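Local coordinates for hypothetical protein TTHA1606 (Thermus thermophilus, PDB 2YYB) that is of unknown function but belongs to the GTP cyclohydrolase I type 2/NIF3 family and probably binds a pair of divalent metal ions, at residues A[63-68]-A[95-100]; A[26-31]-A[90-95]. All coordinates share one frame; numbering follows the deposited sequence.

Contact 1 of 2, residues A[63-68]-A[95-100]; sequences VHHGLF and AAHLPL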
ATOM      1  N   VAL A  63       2.847  -4.293 -32.140  1.00 30.63           N
ATOM      2  CA  VAL A  63       4.108  -3.861 -31.538  1.00 30.75           C
ATOM      3  C   VAL A  63       4.324  -4.531 -30.179  1.00 32.65           C
ATOM      4  O   VAL A  63       3.358  -4.903 -29.498  1.00 30.81           O
ATOM      5  CB  VAL A  63       4.152  -2.321 -31.361  1.00 29.53           C
ATOM      6  CG1 VAL A  63       4.033  -1.641 -32.726  1.00 25.62           C
ATOM      7  CG2 VAL A  63       3.036  -1.869 -30.405  1.00 25.80           C
ATOM      8  N   HIS A  64       5.593  -4.693 -29.796  1.00 34.89           N
ATOM      9  CA  HIS A  64       5.933  -5.318 -28.512  1.00 35.45           C
ATOM     10  C   HIS A  64       5.818  -4.259 -27.414  1.00 35.36           C
ATOM     11  O   HIS A  64       5.359  -4.549 -26.305  1.00 34.22           O
ATOM     12  CB  HIS A  64       7.356  -5.896 -28.554  1.00 36.80           C
ATOM     13  CG  HIS A  64       7.777  -6.588 -27.285  1.00 40.44           C
ATOM     14  ND1 HIS A  64       7.108  -7.677 -26.766  1.00 42.13           N
ATOM     15  CD2 HIS A  64       8.791  -6.332 -26.422  1.00 41.22           C
ATOM     16  CE1 HIS A  64       7.684  -8.057 -25.640  1.00 41.12           C
ATOM     17  NE2 HIS A  64       8.707  -7.255 -25.406  1.00 43.64           N
ATOM     18  N   HIS A  65       6.219  -3.032 -27.745  1.00 34.71           N
ATOM     19  CA  HIS A  65       6.176  -1.914 -26.805  1.00 36.40           C
ATOM     20  C   HIS A  65       5.117  -0.897 -27.255  1.00 35.26           C
ATOM     21  O   HIS A  65       5.369  -0.081 -28.151  1.00 36.35           O
ATOM     22  CB  HIS A  65       7.559  -1.244 -26.734  1.00 39.53           C
ATOM     23  CG  HIS A  65       8.647  -2.141 -26.218  1.00 45.08           C
ATOM     24  ND1 HIS A  65       8.619  -2.702 -24.956  1.00 48.70           N
ATOM     25  CD2 HIS A  65       9.802  -2.564 -26.789  1.00 46.00           C
ATOM     26  CE1 HIS A  65       9.709  -3.431 -24.774  1.00 50.58           C
ATOM     27  NE2 HIS A  65      10.442  -3.363 -25.872  1.00 49.92           N
ATOM     28  N   GLY A  66       3.941  -0.950 -26.633  1.00 32.43           N
ATOM     29  CA  GLY A  66       2.859  -0.060 -27.000  1.00 31.17           C
ATOM     30  C   GLY A  66       2.832   1.334 -26.401  1.00 32.55           C
ATOM     31  O   GLY A  66       3.833   1.849 -25.923  1.00 32.14           O
ATOM     32  N   LEU A  67       1.657   1.943 -26.411  1.00 34.58           N
ATOM     33  CA  LEU A  67       1.485   3.301 -25.920  1.00 38.65           C
ATOM     34  C   LEU A  67       1.114   3.474 -24.462  1.00 42.66           C
ATOM     35  O   LEU A  67       1.393   4.518 -23.877  1.00 43.30           O
ATOM     36  CB  LEU A  67       0.425   4.012 -26.751  1.00 37.97           C
ATOM     37  CG  LEU A  67       0.743   4.312 -28.208  1.00 36.94           C
ATOM     38  CD1 LEU A  67      -0.491   4.895 -28.860  1.00 36.97           C
ATOM     39  CD2 LEU A  67       1.910   5.273 -28.293  1.00 33.85           C
ATOM     40  N   PHE A  68       0.489   2.461 -23.875  1.00 46.59           N
ATOM     41  CA  PHE A  68       0.040   2.557 -22.500  1.00 50.74           C
ATOM     42  C   PHE A  68       0.806   1.736 -21.465  1.00 54.37           C
ATOM     43  O   PHE A  68       1.186   0.594 -21.719  1.00 55.94           O
ATOM     44  CB  PHE A  68      -1.444   2.209 -22.460  1.00 49.93           C
ATOM     45  CG  PHE A  68      -2.291   3.118 -23.301  1.00 51.18           C
ATOM     46  CD1 PHE A  68      -2.427   4.464 -22.972  1.00 50.58           C
ATOM     47  CD2 PHE A  68      -2.910   2.648 -24.453  1.00 49.60           C
ATOM     48  CE1 PHE A  68      -3.158   5.317 -23.775  1.00 49.40           C
ATOM     49  CE2 PHE A  68      -3.645   3.506 -25.262  1.00 47.76           C
ATOM     50  CZ  PHE A  68      -3.766   4.834 -24.925  1.00 48.38           C
ATOM     51  N   ALA A  95      -0.951  -4.114 -29.080  1.00 30.48           N
ATOM     52  CA  ALA A  95       0.291  -4.237 -28.330  1.00 32.92           C
ATOM     53  C   ALA A  95       0.358  -5.553 -27.544  1.00 34.41           C
ATOM     54  O   ALA A  95      -0.633  -5.981 -26.940  1.00 34.74           O
ATOM     55  CB  ALA A  95       0.455  -3.013 -27.382  1.00 30.40           C
ATOM     56  N   ALA A  96       1.529  -6.188 -27.571  1.00 35.59           N
ATOM     57  CA  ALA A  96       1.759  -7.454 -26.862  1.00 38.59           C
ATOM     58  C   ALA A  96       3.125  -7.388 -26.174  1.00 40.15           C
ATOM     59  O   ALA A  96       4.163  -7.521 -26.824  1.00 38.16           O
ATOM     60  CB  ALA A  96       1.716  -8.631 -27.844  1.00 37.63           C
ATOM     61  N   HIS A  97       3.109  -7.186 -24.854  1.00 43.11           N
ATOM     62  CA  HIS A  97       4.335  -7.061 -24.068  1.00 44.79           C
ATOM     63  C   HIS A  97       4.876  -8.382 -23.495  1.00 45.88           C
ATOM     64  O   HIS A  97       5.525  -9.163 -24.206  1.00 43.47           O
ATOM     65  CB  HIS A  97       4.105  -6.079 -22.923  1.00 46.58           C
ATOM     66  CG  HIS A  97       5.361  -5.651 -22.235  1.00 50.49           C
ATOM     67  ND1 HIS A  97       5.355  -5.005 -21.019  1.00 51.93           N
ATOM     68  CD2 HIS A  97       6.659  -5.735 -22.613  1.00 53.14           C
ATOM     69  CE1 HIS A  97       6.596  -4.704 -20.678  1.00 54.24           C
ATOM     70  NE2 HIS A  97       7.408  -5.136 -21.629  1.00 55.08           N
ATOM     71  N   LEU A  98       4.618  -8.621 -22.210  1.00 45.75           N
ATOM     72  CA  LEU A  98       5.106  -9.836 -21.572  1.00 46.75           C
ATOM     73  C   LEU A  98       4.646 -11.109 -22.284  1.00 46.56           C
ATOM     74  O   LEU A  98       5.440 -12.020 -22.508  1.00 46.03           O
ATOM     75  CB  LEU A  98       4.673  -9.892 -20.097  1.00 46.75           C
ATOM     76  CG  LEU A  98       5.258  -8.855 -19.124  1.00 49.11           C
ATOM     77  CD1 LEU A  98       4.739  -9.152 -17.720  1.00 49.41           C
ATOM     78  CD2 LEU A  98       6.778  -8.886 -19.142  1.00 48.27           C
ATOM     79  N   PRO A  99       3.360 -11.183 -22.661  1.00 45.76           N
ATOM     80  CA  PRO A  99       2.858 -12.377 -23.339  1.00 44.91           C
ATOM     81  C   PRO A  99       3.555 -12.719 -24.651  1.00 44.60           C
ATOM     82  O   PRO A  99       3.632 -13.889 -25.020  1.00 45.06           O
ATOM     83  CB  PRO A  99       1.370 -12.081 -23.499  1.00 43.82           C
ATOM     84  CG  PRO A  99       1.329 -10.606 -23.577  1.00 46.04           C
ATOM     85  CD  PRO A  99       2.300 -10.174 -22.527  1.00 46.31           C
ATOM     86  N   LEU A 100       4.070 -11.710 -25.350  1.00 43.65           N
ATOM     87  CA  LEU A 100       4.770 -11.955 -26.607  1.00 43.37           C
ATOM     88  C   LEU A 100       6.186 -12.355 -26.234  1.00 44.12           C
ATOM     89  O   LEU A 100       6.865 -13.058 -26.979  1.00 45.06           O
ATOM     90  CB  LEU A 100       4.821 -10.688 -27.472  1.00 42.51           C
ATOM     91  CG  LEU A 100       4.840 -10.815 -29.004  1.00 43.28           C
ATOM     92  CD1 LEU A 100       5.493  -9.566 -29.610  1.00 42.09           C
ATOM     93  CD2 LEU A 100       5.593 -12.052 -29.441  1.00 41.80           C
TER
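The imidazole of H97 turns its edge toward the face of H64 in an offset edge-to-face pair, ring centroids 5.3 Å apart and planes at 70°. The touching edge is that of CD2: H97 CD2 comes to 3.8 Å from H64 NE2, which lies near the plane of the H97 ring. On one face of H97 sits the CG of its chain neighbour L98, while H97 NE2 lies at the edge of the H65 ring, near its plane, the two rings inclined to each other. H65 in turn has CD2 of H64 over one face, near the rim, and the three histidines form one aromatic cluster. With CG anti to the backbone N (chi1 -179°), the H64 ring swings across to residues 95-100, where its ND1 gives a weak, bent hydrogen bond of 2.9 Å to A96 O. The methyl CD1 of L100 packs obliquely against the same ring, 3.8 Å from ND1. The main chain supplies the straighter link: A96 N to V63 O, 3.0 Å, with 164° at the hydrogen. Beside this bond, the A95 methyl rests 3.8 Å from G66 CA, and a side chain at G66 would run into that methyl.

H64 and H65 are predicted metal ligands, as are D101, H210 and E214; weak hydrogen bonds from H64 NE2 to D101 and E214, and from H65 NE2 to E214, are consistent with such a site. H97 stands beside them, its ND1 hydrogen-bonded to D22 and its ring edge-to-face with W69. V63 and A95 end parallel neighbouring strands, 60-63 and 92-95; beyond V63 the backbone turns into the loop carrying H64 and H65, and beyond A95 it enters helix 98-102, with H97 as its N-cap residue.

Contact 2 of 2, residues A[26-31]-A[90-95]; sequences NGLQVE and GINLYA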
ATOM      1  N   ASN A  26      -2.073  -4.698 -22.640  1.00 42.93           N
ATOM      2  CA  ASN A  26      -1.978  -5.673 -23.716  1.00 42.42           C
ATOM      3  C   ASN A  26      -3.293  -5.826 -24.478  1.00 42.86           C
ATOM      4  O   ASN A  26      -4.379  -5.786 -23.884  1.00 44.13           O
ATOM      5  CB  ASN A  26      -1.506  -7.019 -23.155  1.00 41.85           C
ATOM      6  CG  ASN A  26      -0.042  -6.979 -22.684  1.00 43.98           C
ATOM      7  OD1 ASN A  26       0.342  -7.700 -21.761  1.00 45.32           O
ATOM      8  ND2 ASN A  26       0.775  -6.137 -23.324  1.00 42.26           N
ATOM      9  N   GLY A  27      -3.186  -5.987 -25.798  1.00 41.74           N
ATOM     10  CA  GLY A  27      -4.362  -6.131 -26.646  1.00 38.68           C
ATOM     11  C   GLY A  27      -4.493  -4.965 -27.610  1.00 36.58           C
ATOM     12  O   GLY A  27      -3.509  -4.306 -27.917  1.00 36.37           O
ATOM     13  N   LEU A  28      -5.703  -4.707 -28.088  1.00 35.69           N
ATOM     14  CA  LEU A  28      -5.928  -3.601 -29.009  1.00 36.13           C
ATOM     15  C   LEU A  28      -5.848  -2.283 -28.251  1.00 36.12           C
ATOM     16  O   LEU A  28      -6.706  -1.993 -27.426  1.00 37.47           O
ATOM     17  CB  LEU A  28      -7.305  -3.720 -29.679  1.00 34.17           C
ATOM     18  CG  LEU A  28      -7.663  -2.646 -30.716  1.00 33.30           C
ATOM     19  CD1 LEU A  28      -6.786  -2.756 -31.954  1.00 31.62           C
ATOM     20  CD2 LEU A  28      -9.108  -2.816 -31.105  1.00 33.33           C
ATOM     21  N   GLN A  29      -4.832  -1.478 -28.537  1.00 35.28           N
ATOM     22  CA  GLN A  29      -4.673  -0.204 -27.849  1.00 34.46           C
ATOM     23  C   GLN A  29      -5.343   0.945 -28.581  1.00 33.28           C
ATOM     24  O   GLN A  29      -5.812   1.870 -27.947  1.00 34.13           O
ATOM     25  CB  GLN A  29      -3.190   0.124 -27.648  1.00 34.94           C
ATOM     26  CG  GLN A  29      -2.416  -0.944 -26.904  1.00 33.71           C
ATOM     27  CD  GLN A  29      -1.123  -0.407 -26.292  1.00 34.08           C
ATOM     28  OE1 GLN A  29      -0.415   0.396 -26.911  1.00 30.39           O
ATOM     29  NE2 GLN A  29      -0.809  -0.860 -25.077  1.00 30.56           N
ATOM     30  N   VAL A  30      -5.358   0.903 -29.910  1.00 32.25           N
ATOM     31  CA  VAL A  30      -6.008   1.951 -30.690  1.00 29.93           C
ATOM     32  C   VAL A  30      -6.775   1.306 -31.824  1.00 30.65           C
ATOM     33  O   VAL A  30      -6.231   0.515 -32.592  1.00 30.70           O
ATOM     34  CB  VAL A  30      -4.999   2.980 -31.271  1.00 30.17           C
ATOM     35  CG1 VAL A  30      -5.748   4.050 -32.062  1.00 27.94           C
ATOM     36  CG2 VAL A  30      -4.204   3.635 -30.150  1.00 27.75           C
ATOM     37  N   GLU A  31      -8.054   1.641 -31.915  1.00 31.15           N
ATOM     38  CA  GLU A  31      -8.927   1.085 -32.936  1.00 31.25           C
ATOM     39  C   GLU A  31      -8.747   1.783 -34.293  1.00 32.00           C
ATOM     40  O   GLU A  31      -8.472   2.978 -34.349  1.00 31.60           O
ATOM     41  CB  GLU A  31     -10.372   1.183 -32.442  1.00 30.62           C
ATOM     42  CG  GLU A  31     -11.440   0.670 -33.399  1.00 29.86           C
ATOM     43  CD  GLU A  31     -12.845   0.983 -32.892  1.00 29.09           C
ATOM     44  OE1 GLU A  31     -13.260   0.380 -31.882  1.00 28.37           O
ATOM     45  OE2 GLU A  31     -13.527   1.846 -33.487  1.00 28.30           O
ATOM     46  N   GLY A  90      -6.390   4.780 -40.607  1.00 27.21           N
ATOM     47  CA  GLY A  90      -7.290   3.710 -40.202  1.00 27.84           C
ATOM     48  C   GLY A  90      -6.514   2.528 -39.662  1.00 29.02           C
ATOM     49  O   GLY A  90      -6.946   1.389 -39.765  1.00 29.60           O
ATOM     50  N   ILE A  91      -5.363   2.814 -39.064  1.00 29.61           N
ATOM     51  CA  ILE A  91      -4.480   1.788 -38.521  1.00 29.74           C
ATOM     52  C   ILE A  91      -4.886   1.294 -37.131  1.00 29.77           C
ATOM     53  O   ILE A  91      -5.122   2.093 -36.228  1.00 31.03           O
ATOM     54  CB  ILE A  91      -3.033   2.330 -38.457  1.00 29.41           C
ATOM     55  CG1 ILE A  91      -2.578   2.716 -39.861  1.00 27.16           C
ATOM     56  CG2 ILE A  91      -2.099   1.292 -37.795  1.00 30.89           C
ATOM     57  CD1 ILE A  91      -1.289   3.510 -39.927  1.00 26.14           C
ATOM     58  N   ASN A  92      -4.981  -0.023 -36.975  1.00 28.46           N
ATOM     59  CA  ASN A  92      -5.316  -0.618 -35.687  1.00 28.33           C
ATOM     60  C   ASN A  92      -3.976  -0.833 -34.987  1.00 28.59           C
ATOM     61  O   ASN A  92      -3.017  -1.273 -35.625  1.00 28.86           O
ATOM     62  CB  ASN A  92      -5.988  -1.981 -35.858  1.00 27.33           C
ATOM     63  CG  ASN A  92      -7.382  -1.890 -36.431  1.00 28.09           C
ATOM     64  OD1 ASN A  92      -8.330  -1.439 -35.778  1.00 27.62           O
ATOM     65  ND2 ASN A  92      -7.521  -2.339 -37.663  1.00 29.61           N
ATOM     66  N   LEU A  93      -3.902  -0.510 -33.693  1.00 27.36           N
ATOM     67  CA  LEU A  93      -2.673  -0.692 -32.918  1.00 24.60           C
ATOM     68  C   LEU A  93      -2.927  -1.768 -31.893  1.00 25.47           C
ATOM     69  O   LEU A  93      -3.786  -1.593 -31.017  1.00 24.40           O
ATOM     70  CB  LEU A  93      -2.263   0.581 -32.174  1.00 20.85           C
ATOM     71  CG  LEU A  93      -0.877   0.440 -31.529  1.00 19.35           C
ATOM     72  CD1 LEU A  93       0.169   0.230 -32.617  1.00 16.25           C
ATOM     73  CD2 LEU A  93      -0.537   1.661 -30.707  1.00 19.09           C
ATOM     74  N   TYR A  94      -2.192  -2.875 -32.022  1.00 25.48           N
ATOM     75  CA  TYR A  94      -2.301  -4.017 -31.114  1.00 27.29           C
ATOM     76  C   TYR A  94      -0.943  -4.192 -30.404  1.00 30.03           C
ATOM     77  O   TYR A  94       0.104  -4.397 -31.050  1.00 31.95           O
ATOM     78  CB  TYR A  94      -2.650  -5.290 -31.895  1.00 26.25           C
ATOM     79  CG  TYR A  94      -2.929  -6.484 -31.013  1.00 27.30           C
ATOM     80  CD1 TYR A  94      -4.209  -6.736 -30.547  1.00 29.59           C
ATOM     81  CD2 TYR A  94      -1.908  -7.338 -30.615  1.00 28.39           C
ATOM     82  CE1 TYR A  94      -4.477  -7.822 -29.694  1.00 33.44           C
ATOM     83  CE2 TYR A  94      -2.152  -8.421 -29.772  1.00 31.51           C
ATOM     84  CZ  TYR A  94      -3.443  -8.664 -29.315  1.00 33.49           C
ATOM     85  OH  TYR A  94      -3.719  -9.761 -28.520  1.00 34.08           O
ATOM     86  N   ALA A  95      -0.951  -4.114 -29.080  1.00 30.48           N
ATOM     87  CA  ALA A  95       0.291  -4.237 -28.330  1.00 32.92           C
ATOM     88  C   ALA A  95       0.358  -5.553 -27.544  1.00 34.41           C
ATOM     89  O   ALA A  95      -0.633  -5.981 -26.940  1.00 34.74           O
ATOM     90  CB  ALA A  95       0.455  -3.013 -27.382  1.00 30.40           C
TER
HETATM   91  O   HOH W   1      -6.766   4.356 -35.858  1.00 18.70           O
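G27 packs tightly on Y94: its carbonyl O lies 3.6 Å above one face of the phenol ring, toward the rim, and its CA is 3.5 Å from Y94 CE1. The ring lies against the G27 backbone, whose angles (phi 115°) would press a CB against the carbonyl O of N26, while Y94 OH bonds to D11. Replacing Y94 with an alanine would probably leave a gap beside G27 and deprive D11 of its hydroxyl partner. The antiparallel strands pair closely here, G27 N to A95 O being 2.8 Å and almost straight at 178°. Further on, a classic beta bulge sets both Q29 and V30 against L93, whose carbonyl O accepts from Q29 N at 2.7 Å and from V30 N at 3.2 Å. V30 CB meets L93 CB at 3.7 Å, and Q29, with CG anti to its carbonyl carbon (chi1 -56°), lays its amide over the A95 methyl; NE2 bonds to L25 O, and OE1 accepts from L67 N.

Toward E31 the pairing opens: a water gives hydrogen bonds to both E31 O and I91 O, and E31 OE1 is hydrogen-bonded to G77 N of the second subunit. Strand 27-30 is the outermost strand of its sheet within the chain, 92-95 lying between it and 60-63. Helix 3-13 packs on the L28 and Y94 face, helix 77-88 on that of V30 and L93.

In the fold
Contacts 1 and 2 lie about 10 Å apart, centre to centre, in the same five-stranded mixed sheet, and share A95. Strand 92-95 is the common element: contact 2 joins it to the antiparallel strand 27-30, contact 1 to the end of the parallel strand 60-63. Along the chain the segments alternate, 26-31, 63-68, 90-95, then 95-100, so the two contacts cross along the chain. They also touch directly, V63 N probably bonding to Y94 O. Contact 2 thus forms the edge of the sheet within this chain, where Q29 and E31 also bond to the second subunit, while contact 1 carries its strand ends into the predicted metal site.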